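Local atomic coordinates of enterobactin synthetase component F-related protein (Vibrio cholerae serotype O1, PDB entry 4OXI), a protein that probably activates glycine with ATP as a stand-alone adenylation enzyme, giving glycyl-adenylate for a lipopolysaccharide modification that confers resistance to antimicrobial peptides. Residues A388-C393 / S420-V425; N212-A217 / S235-H240; K248-N253 / V369-F374. All blocks are in the same frame, centred on the assembly; numbering follows the deposited sequence.

Along the chain the order is contact 2, contact 3, contact 1. Contacts 2 and 3 share helix 236-249: contact 2 holds its N-terminal turn against the loop entering strand 216-222, and contact 3 sets its C-terminal end on strand 370-373. Their centres are about 21 Å apart. Contact 1 lies about 15 Å, centre to centre, from each and touches both, through Asn-238 ND2, which meets the carbonyls of Lys-422 and Leu-424, and through Phe-389 beside Leu-249 and Tyr-371. One helix thus ties a two-stranded sheet to the mixed sheet that includes strands 370-373 and 387-388. The side chains of Gln-423 and Tyr-371 each lie about 9 Å from the bound glycyl-adenosine-5'-phosphate.

Contact 1: residues A388-C393 / S420-V425; sequences AFEEEC and SGKQLV
The phenyl ring of Phe-389 and the amide of Gln-423 meet obliquely, CD2 of the ring lying 4.1 Å from OE1 of the amide, with their planes 37° apart. Beyond this pair the Phe-389 ring runs nearly parallel to that of Tyr-371, at about 5°, and also touches Leu-249 and Gln-245 of helix 236-249. Two bonds from Gln-423 NE2, to the carbonyls of Ala-368 and Cys-365, fix the rotation of the amide and leave OE1 on the side of Phe-389. The third flat group, the carboxylate of Glu-390, is met through the syn lone pair of OE2 by NZ of Lys-422 at 2.6 Å, a salt bridge in which the two side chains cross at about a right angle. Glu-390 reaches out extended, whereas Lys-422 bends at chi3 (-71°), and its ammonium group meets the carboxylate. In the AMP-binding fold these residues lie where the chain leaves strand 387-388 of a mixed sheet for strand 394-397 of an antiparallel one, beside the loop that follows strand 416-419. Gly-421 to Leu-424 form a type I turn in that loop, and the Lys-422 carbonyl accepts from Asn-238 ND2. Farther along, Cys-393 O takes two donors from one residue: Ser-420 N at 3.0 Å in the carbonyl plane, and Ser-420 OG at 3.2 Å from above it. The same hydroxyl is hydrogen-bonded to Arg-445. Beside them Cys-393 SG lies 4.3 Å from Gly-421 CA.

Contact 2: residues N212-A217 / S235-H240; sequences NEHEYA and SYSNLH
The carboxylate of Glu-213 lies almost in one plane with the imidazole of His-240, 3° apart, and OE1 accepts from ND1 at 2.8 Å through its syn lone pair in a nearly straight bond (168°). Glu-213 bends sharply at chi2 (-73°) to reach there, and Tyr-118 holds NE2 at the other end of the ring. The setting is the N-terminus of helix 236-249, closed by a capping box: Ser-235 OG accepts from Asn-238 N, and Asn-238 OD1 from Ser-235 N. The type I turn from Asn-212 to Glu-215 engages the first helical amides with its own carbonyls. Glu-213 O accepts from Ser-237 N at 2.8 Å, and Glu-215 O from Tyr-236 N at 3.0 Å. Next to the turn, Tyr-216 and Ser-235 form a non-hydrogen-bonded antiparallel pair between strands 216-222 and 230-235. Ala-217 sets its CB over the centre of the Tyr-236 ring, 3.6 Å from the centroid, as a CH-pi contact, and also touches Leu-239; Met-122 O binds the phenol hydroxyl. One water bridges the two serine hydroxyls, 2.7 Å from Ser-235 OG and 2.9 Å from Ser-237 OG.

Contact 3: residues K248-N253 / V369-F374; sequences KLFPLN and VTYHRF
Leu-249 puts CD1 over one face of the Tyr-371 ring as a CH-pi contact, 3.8 Å from the centroid and displaced toward the rim, so that it sits 3.5 Å from both CE2 and CZ of the tyrosine; the two side chains approach from opposite directions. On the same face Phe-250 presents its edge in an offset edge-to-face pair: the ring planes stand at 83°, the centroids are 5.9 Å apart, and Phe-250 CZ is 3.9 Å from Tyr-371 CD1. Arg-373, two residues after Tyr-371 on the strand, stretches extended from CG to NE past Phe-250, with its NE 3.9 Å from Phe-250 CE1 and the guanidinium inclined at 55° to that ring. The outer end of the same guanidinium, NH2, lies in the plane of the Tyr-371 ring at its edge.

The backbones stay well apart, the closest CA atoms, of Leu-249 and Tyr-371, being 10.1 Å from each other; side chains alone span the distance. Leu-249 closes helix 236-249, and Phe-250 is the first residue to leave helical geometry. Its ring reaches the sheet with its far end, where Phe-334 and Ile-357 also meet it, while Tyr-275 binds the Phe-250 carbonyl. On the other side, strand 370-373 is held between strands 356-360 and 387-388 of the mixed sheet, with a classic bulge at its start, where Val-369 and Thr-370 both face Tyr-360. The contact therefore seats the C-terminal end of the helix on this sheet. No hydrogen bond crosses between the segments, so cohesion rests on apolar contact and on the C-H groups of Leu-249 and Phe-250 meeting one face of Tyr-371.

Contact 1: residues A388-C393 / S420-V425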
# COMPACT_ATOMS: atom_id res chain seq x y z
N ALA A 388 -0.92 12.18 -15.79
CA ALA A 388 -0.34 10.85 -15.77
C ALA A 388 1.14 10.88 -16.06
O ALA A 388 1.62 11.77 -16.76
CB ALA A 388 -1.05 9.95 -16.78
N PHE A 389 1.86 9.88 -15.55
CA PHE A 389 3.25 9.69 -15.91
C PHE A 389 3.39 9.44 -17.41
O PHE A 389 4.32 9.91 -18.03
CB PHE A 389 3.84 8.51 -15.14
CG PHE A 389 3.88 8.71 -13.66
CD1 PHE A 389 4.64 9.72 -13.11
CD2 PHE A 389 3.17 7.88 -12.81
CE1 PHE A 389 4.69 9.91 -11.74
CE2 PHE A 389 3.21 8.07 -11.43
CZ PHE A 389 3.98 9.08 -10.90
N GLU A 390 2.45 8.68 -17.97
CA GLU A 390 2.48 8.31 -19.38
C GLU A 390 1.23 8.81 -20.08
O GLU A 390 0.12 8.64 -19.57
CB GLU A 390 2.53 6.80 -19.52
CG GLU A 390 3.73 6.17 -18.83
CD GLU A 390 3.81 4.68 -19.10
OE1 GLU A 390 2.86 3.95 -18.73
OE2 GLU A 390 4.83 4.26 -19.69
N GLU A 391 1.39 9.41 -21.26
CA GLU A 391 0.22 9.87 -21.99
C GLU A 391 -0.55 8.65 -22.50
O GLU A 391 0.00 7.55 -22.51
CB GLU A 391 0.59 10.84 -23.12
CG GLU A 391 1.10 12.24 -22.64
CD GLU A 391 -0.01 13.24 -22.26
OE1 GLU A 391 0.22 14.47 -22.39
OE2 GLU A 391 -1.12 12.83 -21.82
N GLU A 392 -1.82 8.85 -22.84
CA GLU A 392 -2.73 7.80 -23.30
C GLU A 392 -3.20 6.83 -22.22
O GLU A 392 -3.76 5.77 -22.54
CB GLU A 392 -2.15 7.02 -24.49
CG GLU A 392 -1.71 7.92 -25.63
CD GLU A 392 -1.42 7.16 -26.91
OE1 GLU A 392 -0.95 5.99 -26.83
OE2 GLU A 392 -1.68 7.73 -27.99
N CYS A 393 -3.03 7.20 -20.95
CA CYS A 393 -3.40 6.33 -19.83
C CYS A 393 -4.73 6.67 -19.18
O CYS A 393 -5.29 5.85 -18.45
CB CYS A 393 -2.31 6.36 -18.75
SG CYS A 393 -0.90 5.37 -19.19
N SER A 420 -5.76 3.05 -17.58
CA SER A 420 -5.28 1.97 -18.43
C SER A 420 -3.76 2.05 -18.51
O SER A 420 -3.15 2.96 -17.96
CB SER A 420 -5.86 2.09 -19.83
OG SER A 420 -5.41 3.29 -20.43
N GLY A 421 -3.15 1.10 -19.20
CA GLY A 421 -1.72 1.19 -19.42
C GLY A 421 -0.97 0.08 -18.73
O GLY A 421 -1.56 -0.88 -18.21
N LYS A 422 0.36 0.22 -18.70
CA LYS A 422 1.25 -0.81 -18.19
C LYS A 422 1.18 -1.03 -16.67
O LYS A 422 1.60 -2.08 -16.19
CB LYS A 422 2.70 -0.53 -18.62
CG LYS A 422 3.03 -0.99 -20.04
CD LYS A 422 4.29 -0.32 -20.59
CE LYS A 422 4.02 1.16 -20.88
NZ LYS A 422 5.27 1.99 -20.89
N GLN A 423 0.64 -0.07 -15.92
CA GLN A 423 0.52 -0.24 -14.46
C GLN A 423 -0.79 -0.90 -14.03
O GLN A 423 -0.95 -1.26 -12.87
CB GLN A 423 0.66 1.11 -13.74
CG GLN A 423 2.08 1.64 -13.74
CD GLN A 423 2.16 3.03 -13.20
OE1 GLN A 423 2.87 3.87 -13.74
NE2 GLN A 423 1.43 3.29 -12.12
N LEU A 424 -1.72 -1.05 -14.96
CA LEU A 424 -3.02 -1.63 -14.62
C LEU A 424 -2.91 -3.14 -14.46
O LEU A 424 -2.30 -3.80 -15.30
CB LEU A 424 -4.05 -1.30 -15.70
CG LEU A 424 -5.46 -1.77 -15.36
CD1 LEU A 424 -5.93 -1.07 -14.12
CD2 LEU A 424 -6.44 -1.55 -16.52
N VAL A 425 -3.47 -3.68 -13.38
CA VAL A 425 -3.51 -5.14 -13.18
C VAL A 425 -4.55 -5.80 -14.12
O VAL A 425 -5.40 -5.10 -14.68
CB VAL A 425 -3.87 -5.51 -11.72
CG1 VAL A 425 -2.84 -4.93 -10.73
CG2 VAL A 425 -5.25 -5.02 -11.37

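Contact 2: residues N212-A217 / S235-H240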
# COMPACT_ATOMS: atom_id res chain seq x y z
N ASN A 212 10.09 -13.65 -16.81
CA ASN A 212 8.64 -13.56 -16.85
C ASN A 212 8.16 -12.26 -16.21
O ASN A 212 7.83 -12.21 -15.03
CB ASN A 212 7.96 -14.77 -16.22
CG ASN A 212 6.48 -14.85 -16.56
OD1 ASN A 212 5.97 -14.08 -17.39
ND2 ASN A 212 5.78 -15.78 -15.93
N GLU A 213 8.13 -11.20 -17.02
CA GLU A 213 7.71 -9.90 -16.54
C GLU A 213 6.25 -9.93 -16.15
O GLU A 213 5.77 -9.01 -15.49
CB GLU A 213 7.96 -8.84 -17.60
CG GLU A 213 9.41 -8.37 -17.70
CD GLU A 213 9.83 -7.48 -16.53
OE1 GLU A 213 9.38 -6.31 -16.48
OE2 GLU A 213 10.62 -7.94 -15.68
N HIS A 214 5.55 -10.99 -16.53
CA HIS A 214 4.12 -11.09 -16.24
C HIS A 214 3.78 -11.91 -15.01
O HIS A 214 2.63 -11.94 -14.59
CB HIS A 214 3.36 -11.57 -17.47
CG HIS A 214 3.43 -10.61 -18.60
ND1 HIS A 214 3.07 -9.28 -18.46
CD2 HIS A 214 3.86 -10.75 -19.88
CE1 HIS A 214 3.26 -8.65 -19.61
NE2 HIS A 214 3.74 -9.52 -20.48
N GLU A 215 4.79 -12.54 -14.42
CA GLU A 215 4.63 -13.18 -13.12
C GLU A 215 4.27 -12.11 -12.07
O GLU A 215 4.61 -10.94 -12.21
CB GLU A 215 5.93 -13.90 -12.74
CG GLU A 215 5.90 -14.60 -11.40
CD GLU A 215 4.84 -15.68 -11.33
OE1 GLU A 215 5.14 -16.81 -11.78
OE2 GLU A 215 3.72 -15.40 -10.81
N TYR A 216 3.57 -12.51 -11.02
CA TYR A 216 3.19 -11.56 -9.97
C TYR A 216 4.37 -11.27 -9.04
O TYR A 216 5.05 -12.19 -8.57
CB TYR A 216 2.05 -12.14 -9.15
CG TYR A 216 0.79 -12.44 -9.94
CD1 TYR A 216 0.36 -11.58 -10.95
CD2 TYR A 216 0.02 -13.56 -9.66
CE1 TYR A 216 -0.82 -11.84 -11.67
CE2 TYR A 216 -1.15 -13.83 -10.37
CZ TYR A 216 -1.56 -12.97 -11.37
OH TYR A 216 -2.72 -13.23 -12.05
N ALA A 217 4.59 -9.98 -8.76
CA ALA A 217 5.63 -9.57 -7.81
C ALA A 217 5.10 -9.55 -6.38
O ALA A 217 5.81 -9.93 -5.43
CB ALA A 217 6.21 -8.20 -8.19
N SER A 235 1.97 -7.36 -11.27
CA SER A 235 3.02 -8.09 -11.99
C SER A 235 4.35 -7.38 -11.90
O SER A 235 4.41 -6.22 -11.50
CB SER A 235 2.67 -8.21 -13.46
OG SER A 235 2.75 -6.93 -14.05
N TYR A 236 5.43 -8.06 -12.28
CA TYR A 236 6.72 -7.38 -12.38
C TYR A 236 6.69 -6.22 -13.36
O TYR A 236 7.24 -5.16 -13.08
CB TYR A 236 7.86 -8.36 -12.69
CG TYR A 236 8.30 -9.11 -11.44
CD1 TYR A 236 9.26 -8.57 -10.59
CD2 TYR A 236 7.72 -10.32 -11.10
CE1 TYR A 236 9.66 -9.23 -9.45
CE2 TYR A 236 8.11 -11.00 -9.95
CZ TYR A 236 9.08 -10.44 -9.13
OH TYR A 236 9.48 -11.09 -7.98
N SER A 237 6.02 -6.39 -14.51
CA SER A 237 6.00 -5.27 -15.46
C SER A 237 5.16 -4.10 -14.94
O SER A 237 5.52 -2.95 -15.17
CB SER A 237 5.55 -5.69 -16.87
OG SER A 237 4.23 -6.19 -16.86
N ASN A 238 4.06 -4.38 -14.23
CA ASN A 238 3.34 -3.30 -13.53
C ASN A 238 4.29 -2.51 -12.64
O ASN A 238 4.37 -1.28 -12.71
CB ASN A 238 2.24 -3.85 -12.62
CG ASN A 238 1.11 -4.52 -13.36
OD1 ASN A 238 0.60 -5.55 -12.90
ND2 ASN A 238 0.70 -3.96 -14.49
N LEU A 239 5.00 -3.24 -11.78
CA LEU A 239 5.86 -2.61 -10.78
C LEU A 239 7.04 -1.89 -11.41
O LEU A 239 7.44 -0.81 -10.95
CB LEU A 239 6.39 -3.68 -9.80
CG LEU A 239 7.53 -3.30 -8.85
CD1 LEU A 239 7.12 -2.13 -7.96
CD2 LEU A 239 7.96 -4.51 -8.01
N HIS A 240 7.62 -2.50 -12.45
CA HIS A 240 8.79 -1.93 -13.13
C HIS A 240 8.41 -0.64 -13.83
O HIS A 240 9.17 0.32 -13.83
CB HIS A 240 9.39 -2.92 -14.13
CG HIS A 240 10.21 -4.00 -13.48
ND1 HIS A 240 10.31 -5.27 -14.00
CD2 HIS A 240 10.97 -3.98 -12.36
CE1 HIS A 240 11.09 -6.00 -13.22
NE2 HIS A 240 11.51 -5.24 -12.23
O HOH W 1 1.48 -7.13 -16.43

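Contact 3: residues K248-N253 / V369-F374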
# COMPACT_ATOMS: atom_id res chain seq x y z
N LYS A 248 12.74 8.44 -12.90
CA LYS A 248 13.16 9.41 -13.91
C LYS A 248 12.62 10.82 -13.67
O LYS A 248 13.33 11.79 -13.93
CB LYS A 248 12.88 8.91 -15.34
CG LYS A 248 11.48 9.15 -15.87
CD LYS A 248 11.56 9.39 -17.38
CE LYS A 248 10.19 9.49 -18.01
NZ LYS A 248 9.52 8.16 -18.08
N LEU A 249 11.41 10.95 -13.13
CA LEU A 249 10.90 12.26 -12.72
C LEU A 249 11.56 12.82 -11.46
O LEU A 249 11.81 14.03 -11.37
CB LEU A 249 9.39 12.21 -12.50
CG LEU A 249 8.55 12.30 -13.76
CD1 LEU A 249 7.09 12.33 -13.39
CD2 LEU A 249 8.94 13.55 -14.54
N PHE A 250 11.83 11.95 -10.49
CA PHE A 250 12.40 12.39 -9.22
C PHE A 250 13.56 11.50 -8.80
O PHE A 250 13.45 10.74 -7.83
CB PHE A 250 11.33 12.39 -8.13
CG PHE A 250 10.07 13.09 -8.54
CD1 PHE A 250 9.99 14.47 -8.49
CD2 PHE A 250 8.98 12.37 -8.97
CE1 PHE A 250 8.84 15.12 -8.87
CE2 PHE A 250 7.81 13.01 -9.34
CZ PHE A 250 7.74 14.39 -9.30
N PRO A 251 14.69 11.59 -9.51
CA PRO A 251 15.82 10.70 -9.23
C PRO A 251 16.45 10.97 -7.87
O PRO A 251 16.58 12.12 -7.46
CB PRO A 251 16.81 11.02 -10.35
CG PRO A 251 16.49 12.44 -10.75
CD PRO A 251 15.00 12.59 -10.56
N LEU A 252 16.84 9.90 -7.17
CA LEU A 252 17.54 10.05 -5.90
C LEU A 252 18.99 9.71 -6.13
O LEU A 252 19.35 9.21 -7.18
CB LEU A 252 16.98 9.06 -4.86
CG LEU A 252 15.49 9.13 -4.57
CD1 LEU A 252 15.08 8.13 -3.46
CD2 LEU A 252 15.12 10.54 -4.20
N ASN A 253 19.82 9.95 -5.13
CA ASN A 253 21.20 9.45 -5.15
C ASN A 253 21.45 8.62 -3.90
O ASN A 253 20.63 8.61 -2.97
CB ASN A 253 22.17 10.63 -5.20
CG ASN A 253 21.97 11.57 -4.05
OD1 ASN A 253 22.40 11.28 -2.94
ND2 ASN A 253 21.28 12.68 -4.29
N VAL A 369 -0.70 6.75 -10.34
CA VAL A 369 -0.71 6.86 -11.80
C VAL A 369 -0.62 8.31 -12.28
O VAL A 369 -0.26 8.57 -13.43
CB VAL A 369 -1.94 6.13 -12.42
CG1 VAL A 369 -3.22 6.85 -12.07
CG2 VAL A 369 -1.79 5.99 -13.92
N THR A 370 -0.92 9.26 -11.40
CA THR A 370 -0.69 10.66 -11.71
C THR A 370 0.05 11.34 -10.59
O THR A 370 0.15 10.81 -9.47
CB THR A 370 -2.00 11.44 -11.92
OG1 THR A 370 -2.63 11.65 -10.65
CG2 THR A 370 -2.95 10.71 -12.88
N TYR A 371 0.55 12.54 -10.88
CA TYR A 371 1.30 13.33 -9.92
C TYR A 371 1.13 14.80 -10.25
O TYR A 371 0.83 15.17 -11.39
CB TYR A 371 2.79 12.99 -10.00
CG TYR A 371 3.46 13.65 -11.19
CD1 TYR A 371 4.22 14.80 -11.04
CD2 TYR A 371 3.31 13.12 -12.47
CE1 TYR A 371 4.83 15.41 -12.12
CE2 TYR A 371 3.92 13.73 -13.57
CZ TYR A 371 4.67 14.87 -13.38
OH TYR A 371 5.28 15.47 -14.46
N HIS A 372 1.35 15.64 -9.25
CA HIS A 372 1.29 17.07 -9.44
C HIS A 372 2.21 17.76 -8.45
O HIS A 372 2.05 17.57 -7.24
CB HIS A 372 -0.13 17.56 -9.21
CG HIS A 372 -0.30 19.01 -9.52
ND1 HIS A 372 -0.26 19.51 -10.81
CD2 HIS A 372 -0.50 20.08 -8.71
CE1 HIS A 372 -0.44 20.82 -10.77
NE2 HIS A 372 -0.58 21.19 -9.51
N ARG A 373 3.15 18.57 -8.92
CA ARG A 373 3.96 19.36 -7.99
C ARG A 373 3.13 20.48 -7.37
O ARG A 373 2.53 21.29 -8.08
CB ARG A 373 5.19 19.97 -8.66
CG ARG A 373 6.15 18.96 -9.21
CD ARG A 373 7.45 19.61 -9.71
NE ARG A 373 8.24 18.64 -10.45
CZ ARG A 373 7.96 18.25 -11.69
NH1 ARG A 373 8.73 17.34 -12.29
NH2 ARG A 373 6.91 18.76 -12.34
N PHE A 374 3.10 20.51 -6.04
CA PHE A 374 2.36 21.53 -5.33
C PHE A 374 2.91 22.92 -5.70
O PHE A 374 4.12 23.15 -5.63
CB PHE A 374 2.50 21.31 -3.83
CG PHE A 374 1.93 22.41 -3.01
CD1 PHE A 374 0.57 22.66 -2.99
CD2 PHE A 374 2.77 23.21 -2.23
CE1 PHE A 374 0.05 23.69 -2.21
CE2 PHE A 374 2.26 24.23 -1.44
CZ PHE A 374 0.90 24.47 -1.43